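Side-chain contacts in mitochondrial enolase superfamily member 1 (Homo sapiens, PDB 4A35), which catalyses the magnesium-dependent dehydration of L-fuconate to 2-keto-3-deoxy-L-fuconate, a step in the breakdown of L-fucose: residues Gly25-Ala28 / Met29-Asp32; Thr56-Gly60 / Lys61-Val65; Leu228-Asp231 / Met232-Cys235. All coordinates share one frame; numbering follows the deposited sequence.

Nearest the N terminus, contact 1 (25-28 with 29-32) folds a turn within the loop that joins strands 7-16 and 36-44 of the N-terminal domain. Contact 2 (56-60 with 61-65) comes after the turn between strands 36-44 and 52-58 of the same antiparallel sheet, and closes the bend where strand 52-58 gives way to helix 63-73. Contact 3 (228-231 with 232-235) follows much later, on the first turns of helix 228-242 in the C-terminal barrel domain. The three lie in series and none crosses another. Contacts 1 and 2 touch where H30 CD2 packs 3.5 Å from L59 CD1, and both reach the second subunit; contact 3 stays about 7 Å from contact 1 between nearest atoms.

Contact 1: residues Gly25-Ala28 / Met29-Asp32; sequences GADA and MHTD
The carboxylate of D27 and the imidazole of H30 stand almost perpendicular, their planes 83° apart, yet they meet edge-on as far as the ring is concerned: D27 OD2 lies in the ring plane and accepts from H30 ND1 at 3.0 Å through its syn lone pair. The other oxygen turns back to the chain. D27 OD1 takes the backbone N of M29 at 2.7 Å, nearly in line with its C-O bond, and the backbone N of H30, also at 2.7 Å, from above the carboxylate plane. Three N-H groups thus fix the rotation of this carboxylate, and chi1 of 65°, which sets CG between the backbone N and the carbonyl carbon, brings it over the turn. The backbone closes the same loop, with D27 N bonded to H30 O at 2.9 Å and an essentially straight N-H...O angle of 179°. Alongside, M29 CG rests 3.8 Å above one face of the imidazole, near its rim, while T31 CG2 lies 3.7 Å from D27 O. The far nitrogen, H30 NE2, is hydrogen-bonded to R103 of the second subunit, whose W104 meets the ring edge-to-face. G25, A26 and D27 are substrate-binding residues by similarity, and D27 also touches N253, so this His-carboxylate pair shapes a loop of the N-terminal domain that probably borders the substrate pocket, as in other enolase-superfamily enzymes.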
loop_
_atom_site.group_PDB
_atom_site.type_symbol
_atom_site.label_atom_id
_atom_site.label_comp_id
_atom_site.label_asym_id
_atom_site.label_seq_id
_atom_site.Cartn_x
_atom_site.Cartn_y
_atom_site.Cartn_z
ATOM N N GLY A 25 12.002 16.973 -14.532
ATOM C CA GLY A 25 11.274 15.997 -13.708
ATOM C C GLY A 25 12.093 14.901 -13.037
ATOM O O GLY A 25 11.547 14.143 -12.234
ATOM N N ALA A 26 13.410 14.848 -13.263
ATOM C CA ALA A 26 14.209 13.806 -12.592
ATOM C C ALA A 26 14.442 14.131 -11.121
ATOM O O ALA A 26 14.787 15.279 -10.790
ATOM C CB ALA A 26 15.558 13.651 -13.269
ATOM N N ASP A 27 14.295 13.133 -10.247
ATOM C CA ASP A 27 14.654 13.332 -8.837
ATOM C C ASP A 27 15.640 12.214 -8.475
ATOM O O ASP A 27 16.028 11.430 -9.360
ATOM C CB ASP A 27 13.416 13.437 -7.911
ATOM C CG ASP A 27 12.563 12.195 -7.810
ATOM O OD1 ASP A 27 13.114 11.109 -7.451
ATOM O OD2 ASP A 27 11.360 12.315 -7.947
ATOM N N ALA A 28 16.087 12.148 -7.210
ATOM C CA ALA A 28 17.093 11.149 -6.795
ATOM C C ALA A 28 16.555 9.690 -6.833
ATOM O O ALA A 28 17.353 8.735 -6.882
ATOM C CB ALA A 28 17.592 11.472 -5.412
ATOM N N MET A 29 15.222 9.525 -6.691
ATOM C CA MET A 29 14.580 8.216 -6.670
ATOM C C MET A 29 13.983 7.832 -8.045
ATOM O O MET A 29 14.183 6.693 -8.511
ATOM C CB MET A 29 13.502 8.200 -5.560
ATOM C CG MET A 29 12.906 6.817 -5.316
ATOM S SD MET A 29 14.078 5.611 -4.594
ATOM C CE MET A 29 13.844 5.988 -2.812
ATOM N N HIS A 30 13.196 8.729 -8.628
ATOM C CA HIS A 30 12.543 8.578 -9.950
ATOM C C HIS A 30 13.385 9.387 -10.977
ATOM O O HIS A 30 13.255 10.599 -11.088
ATOM C CB HIS A 30 11.085 9.066 -9.865
ATOM C CG HIS A 30 10.417 8.636 -8.589
ATOM N ND1 HIS A 30 10.371 9.477 -7.483
ATOM C CD2 HIS A 30 9.884 7.440 -8.250
ATOM C CE1 HIS A 30 9.734 8.798 -6.527
ATOM N NE2 HIS A 30 9.436 7.560 -6.925
ATOM N N THR A 31 14.344 8.726 -11.584
ATOM C CA THR A 31 15.336 9.406 -12.412
ATOM C C THR A 31 14.870 9.625 -13.875
ATOM O O THR A 31 15.592 10.278 -14.624
ATOM C CB THR A 31 16.686 8.644 -12.396
ATOM O OG1 THR A 31 16.579 7.501 -13.238
ATOM C CG2 THR A 31 17.196 8.296 -10.955
ATOM N N ASP A 32 13.728 9.019 -14.312
ATOM C CA ASP A 32 13.307 9.113 -15.737
ATOM C C ASP A 32 11.754 9.048 -15.881
ATOM O O ASP A 32 11.225 8.218 -16.653
ATOM C CB ASP A 32 13.963 7.915 -16.495
ATOM C CG ASP A 32 13.525 6.490 -16.099
ATOM O OD1 ASP A 32 12.854 6.318 -15.001
ATOM O OD2 ASP A 32 13.785 5.549 -16.892
#

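Contact 2: residues Thr56-Gly60 / Lys61-Val65; sequences TFTLG and KGTEV
From G60 to T63 the chain makes a type II beta turn, closed by T63 N to G60 O at 3.1 Å. This turn carries strand 52-58 into helix 63-73, and G62 occupies the N-cap position. The backbone angles of G60 and G62 would each press a CB against the preceding carbonyl oxygen, which explains the two glycines. Water 1 spans the bend, accepting from L59 N and donating to K61 O, both at 2.9 Å. The strand belongs to the antiparallel sheet of the mandelate racemase/muconate lactonizing enzyme N-terminal domain, where T58 pairs through its backbone with S36. The side chain of T63 doubles the grip on the turn: its OG1, set beside its own backbone N by chi1 of -56°, donates to G60 O at 2.7 Å, in the carbonyl plane and on a lone pair, giving that oxygen two donors from one residue. From the strand side, T58 OG1 comes within 2.4 Å of T63 OG1, a hydrogen bond so short that its exact length is doubtful, and G60 N adds a weak bond to T58 OG1. Within the turn, K61 N is hydrogen-bonded to Q101 of the second subunit; E64 forms a salt bridge with R16.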
loop_
_atom_site.group_PDB
_atom_site.type_symbol
_atom_site.label_atom_id
_atom_site.label_comp_id
_atom_site.label_asym_id
_atom_site.label_seq_id
_atom_site.Cartn_x
_atom_site.Cartn_y
_atom_site.Cartn_z
ATOM N N THR A 56 -5.869 10.115 -11.967
ATOM C CA THR A 56 -4.882 9.713 -10.986
ATOM C C THR A 56 -3.555 9.792 -11.709
ATOM O O THR A 56 -3.496 9.484 -12.889
ATOM C CB THR A 56 -5.137 8.425 -10.223
ATOM O OG1 THR A 56 -4.225 8.459 -9.095
ATOM C CG2 THR A 56 -4.883 7.161 -11.068
ATOM N N PHE A 57 -2.515 10.201 -11.011
ATOM C CA PHE A 57 -1.199 10.443 -11.619
ATOM C C PHE A 57 -0.213 9.283 -11.410
ATOM O O PHE A 57 -0.119 8.703 -10.310
ATOM C CB PHE A 57 -0.633 11.703 -10.980
ATOM C CG PHE A 57 0.812 12.024 -11.276
ATOM C CD1 PHE A 57 1.233 12.287 -12.587
ATOM C CD2 PHE A 57 1.760 12.041 -10.252
ATOM C CE1 PHE A 57 2.569 12.618 -12.859
ATOM C CE2 PHE A 57 3.107 12.348 -10.527
ATOM C CZ PHE A 57 3.506 12.614 -11.835
ATOM N N THR A 58 0.535 8.980 -12.463
ATOM C CA THR A 58 1.571 7.941 -12.434
ATOM C C THR A 58 2.832 8.469 -13.148
ATOM O O THR A 58 2.791 9.516 -13.790
ATOM C CB THR A 58 1.144 6.583 -13.052
ATOM O OG1 THR A 58 1.196 6.740 -14.482
ATOM C CG2 THR A 58 -0.242 6.057 -12.547
ATOM N N LEU A 59 3.894 7.642 -13.130
ATOM C CA LEU A 59 5.149 7.978 -13.786
ATOM C C LEU A 59 5.363 7.221 -15.119
ATOM O O LEU A 59 6.469 7.228 -15.650
ATOM C CB LEU A 59 6.321 7.713 -12.849
ATOM C CG LEU A 59 6.311 8.497 -11.530
ATOM C CD1 LEU A 59 7.647 8.297 -10.783
ATOM C CD2 LEU A 59 5.968 9.973 -11.766
ATOM N N GLY A 60 4.312 6.652 -15.683
ATOM C CA GLY A 60 4.408 5.995 -16.971
ATOM C C GLY A 60 4.090 4.526 -16.877
ATOM O O GLY A 60 2.911 4.148 -16.887
ATOM N N LYS A 61 5.135 3.676 -16.748
ATOM C CA LYS A 61 4.882 2.261 -16.598
ATOM C C LYS A 61 4.001 2.048 -15.353
ATOM O O LYS A 61 4.206 2.684 -14.336
ATOM C CB LYS A 61 6.200 1.467 -16.455
ATOM C CG LYS A 61 7.044 1.468 -17.744
ATOM C CD LYS A 61 8.356 0.818 -17.410
ATOM C CE LYS A 61 9.412 0.891 -18.466
ATOM N NZ LYS A 61 10.412 1.930 -18.117
ATOM N N GLY A 62 3.008 1.197 -15.489
ATOM C CA GLY A 62 2.073 0.882 -14.406
ATOM C C GLY A 62 0.752 1.568 -14.563
ATOM O O GLY A 62 -0.216 1.185 -13.906
ATOM N N THR A 63 0.653 2.546 -15.506
ATOM C CA THR A 63 -0.623 3.230 -15.739
ATOM C C THR A 63 -1.673 2.205 -16.209
ATOM O O THR A 63 -2.824 2.308 -15.794
ATOM C CB THR A 63 -0.493 4.386 -16.785
ATOM O OG1 THR A 63 0.538 5.319 -16.363
ATOM C CG2 THR A 63 -1.813 5.164 -16.902
ATOM N N GLU A 64 -1.256 1.224 -17.053
ATOM C CA GLU A 64 -2.164 0.176 -17.548
ATOM C C GLU A 64 -2.724 -0.677 -16.351
ATOM O O GLU A 64 -3.846 -1.185 -16.430
ATOM C CB GLU A 64 -1.471 -0.688 -18.617
ATOM C CG GLU A 64 -0.480 -1.736 -18.091
ATOM C CD GLU A 64 0.891 -1.263 -17.648
ATOM O OE1 GLU A 64 1.097 -0.039 -17.482
ATOM O OE2 GLU A 64 1.727 -2.145 -17.316
ATOM N N VAL A 65 -1.927 -0.858 -15.261
ATOM C CA VAL A 65 -2.377 -1.612 -14.074
ATOM C C VAL A 65 -3.509 -0.828 -13.349
ATOM O O VAL A 65 -4.543 -1.406 -12.901
ATOM C CB VAL A 65 -1.171 -1.965 -13.145
ATOM C CG1 VAL A 65 -1.638 -2.812 -11.972
ATOM C CG2 VAL A 65 -0.045 -2.667 -13.917
HETATM O O HOH W 1 4.104 4.825 -12.404
#

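Contact 3: residues Leu228-Asp231 / Met232-Cys235; sequences LQDD and MRRC
Salt bridges dominate here, with D230 holding R233 and R234 on separate oxygens. R233 grips side-on, NE at 3.0 Å and NH2 at 2.8 Å both reaching D230 OD1, which lies in the guanidinium plane. D230 OD2 receives R234 NE at 2.9 Å from above the carboxylate plane. The fork depends on chi1 of -172°, which sets CG of D230 anti to the backbone N and carries the carboxylate forward along the helix toward both arginines. R234 NH2 extends the network to D231 OD1 at 2.9 Å, with the two flat groups turned 73° apart. Water 2 donates to D230 OD2 at 2.6 Å. With an alanine at D230, R233 NE and R234 NE lose this carboxylate, and the two guanidinium groups would probably be less firmly fixed, held by their remaining partners alone. R234 CG sits 3.6 Å above the plane of the R233 guanidinium, offset toward its rim. The apolar contact is L228 CD1 against the terminal methyl M232 CE at 3.9 Å. Regular i to i+4 backbone bonds run beneath. The helix belongs to the beta-alpha-beta unit of strands 219-223 and 247-251 in the barrel domain. L228 and M232 pack on helix 258-268, and D231 OD2 is hydrogen-bonded to G225 N and W264 NE1. R233 bridges to D202, while R234 reaches the carbonyl of K223, the proton donor/acceptor by similarity, at the end of strand 219-223.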
loop_
_atom_site.group_PDB
_atom_site.type_symbol
_atom_site.label_atom_id
_atom_site.label_comp_id
_atom_site.label_asym_id
_atom_site.label_seq_id
_atom_site.Cartn_x
_atom_site.Cartn_y
_atom_site.Cartn_z
ATOM N N LEU A 228 25.725 13.831 -2.625
ATOM C CA LEU A 228 25.922 14.976 -1.737
ATOM C C LEU A 228 26.638 16.141 -2.410
ATOM O O LEU A 228 26.196 17.270 -2.234
ATOM C CB LEU A 228 26.698 14.536 -0.474
ATOM C CG LEU A 228 26.945 15.595 0.588
ATOM C CD1 LEU A 228 25.641 16.240 1.059
ATOM C CD2 LEU A 228 27.721 14.999 1.737
ATOM N N GLN A 229 27.763 15.887 -3.102
ATOM C CA GLN A 229 28.529 16.964 -3.770
ATOM C C GLN A 229 27.651 17.680 -4.813
ATOM O O GLN A 229 27.663 18.907 -4.860
ATOM C CB GLN A 229 29.822 16.435 -4.406
ATOM C CG GLN A 229 30.925 16.056 -3.375
ATOM C CD GLN A 229 30.927 16.866 -2.079
ATOM O OE1 GLN A 229 30.649 16.337 -0.982
ATOM N NE2 GLN A 229 31.210 18.169 -2.177
ATOM N N ASP A 230 26.840 16.917 -5.592
ATOM C CA ASP A 230 25.904 17.505 -6.569
ATOM C C ASP A 230 24.855 18.359 -5.839
ATOM O O ASP A 230 24.498 19.440 -6.335
ATOM C CB ASP A 230 25.228 16.439 -7.473
ATOM C CG ASP A 230 24.406 17.061 -8.621
ATOM O OD1 ASP A 230 25.018 17.702 -9.525
ATOM O OD2 ASP A 230 23.153 16.860 -8.649
ATOM N N ASP A 231 24.382 17.894 -4.642
ATOM C CA ASP A 231 23.413 18.657 -3.857
ATOM C C ASP A 231 24.032 19.968 -3.388
ATOM O O ASP A 231 23.397 21.006 -3.476
ATOM C CB ASP A 231 22.891 17.849 -2.657
ATOM C CG ASP A 231 22.038 16.648 -3.004
ATOM O OD1 ASP A 231 21.511 16.594 -4.154
ATOM O OD2 ASP A 231 21.871 15.760 -2.123
ATOM N N MET A 232 25.277 19.930 -2.935
ATOM C CA MET A 232 25.940 21.161 -2.510
ATOM C C MET A 232 26.155 22.109 -3.690
ATOM O O MET A 232 25.824 23.292 -3.544
ATOM C CB MET A 232 27.228 20.865 -1.790
ATOM C CG MET A 232 26.995 20.848 -0.299
ATOM S SD MET A 232 28.401 20.099 0.425
ATOM C CE MET A 232 27.693 19.440 1.824
ATOM N N ARG A 233 26.574 21.585 -4.869
ATOM C CA ARG A 233 26.742 22.382 -6.094
ATOM C C ARG A 233 25.425 23.131 -6.454
ATOM O O ARG A 233 25.458 24.343 -6.667
ATOM C CB ARG A 233 27.183 21.488 -7.296
ATOM C CG ARG A 233 27.025 22.155 -8.702
ATOM C CD ARG A 233 27.344 21.203 -9.847
ATOM N NE ARG A 233 26.221 20.327 -10.212
ATOM C CZ ARG A 233 25.292 20.600 -11.135
ATOM N NH1 ARG A 233 25.311 21.765 -11.795
ATOM N NH2 ARG A 233 24.333 19.714 -11.404
ATOM N N ARG A 234 24.288 22.409 -6.529
ATOM C CA ARG A 234 23.019 22.993 -6.943
ATOM C C ARG A 234 22.382 23.896 -5.867
ATOM O O ARG A 234 21.773 24.911 -6.222
ATOM C CB ARG A 234 22.034 21.914 -7.436
ATOM C CG ARG A 234 22.491 21.232 -8.755
ATOM C CD ARG A 234 21.452 20.236 -9.252
ATOM N NE ARG A 234 21.427 19.142 -8.305
ATOM C CZ ARG A 234 20.413 18.865 -7.496
ATOM N NH1 ARG A 234 19.259 19.526 -7.613
ATOM N NH2 ARG A 234 20.533 17.915 -6.576
ATOM N N CYS A 235 22.490 23.528 -4.569
ATOM C CA CYS A 235 21.944 24.348 -3.487
ATOM C C CYS A 235 22.725 25.658 -3.412
ATOM O O CYS A 235 22.113 26.701 -3.241
ATOM C CB CYS A 235 21.973 23.596 -2.157
ATOM S SG CYS A 235 20.745 22.281 -2.046
HETATM O O HOH W 2 22.391 17.059 -11.092
#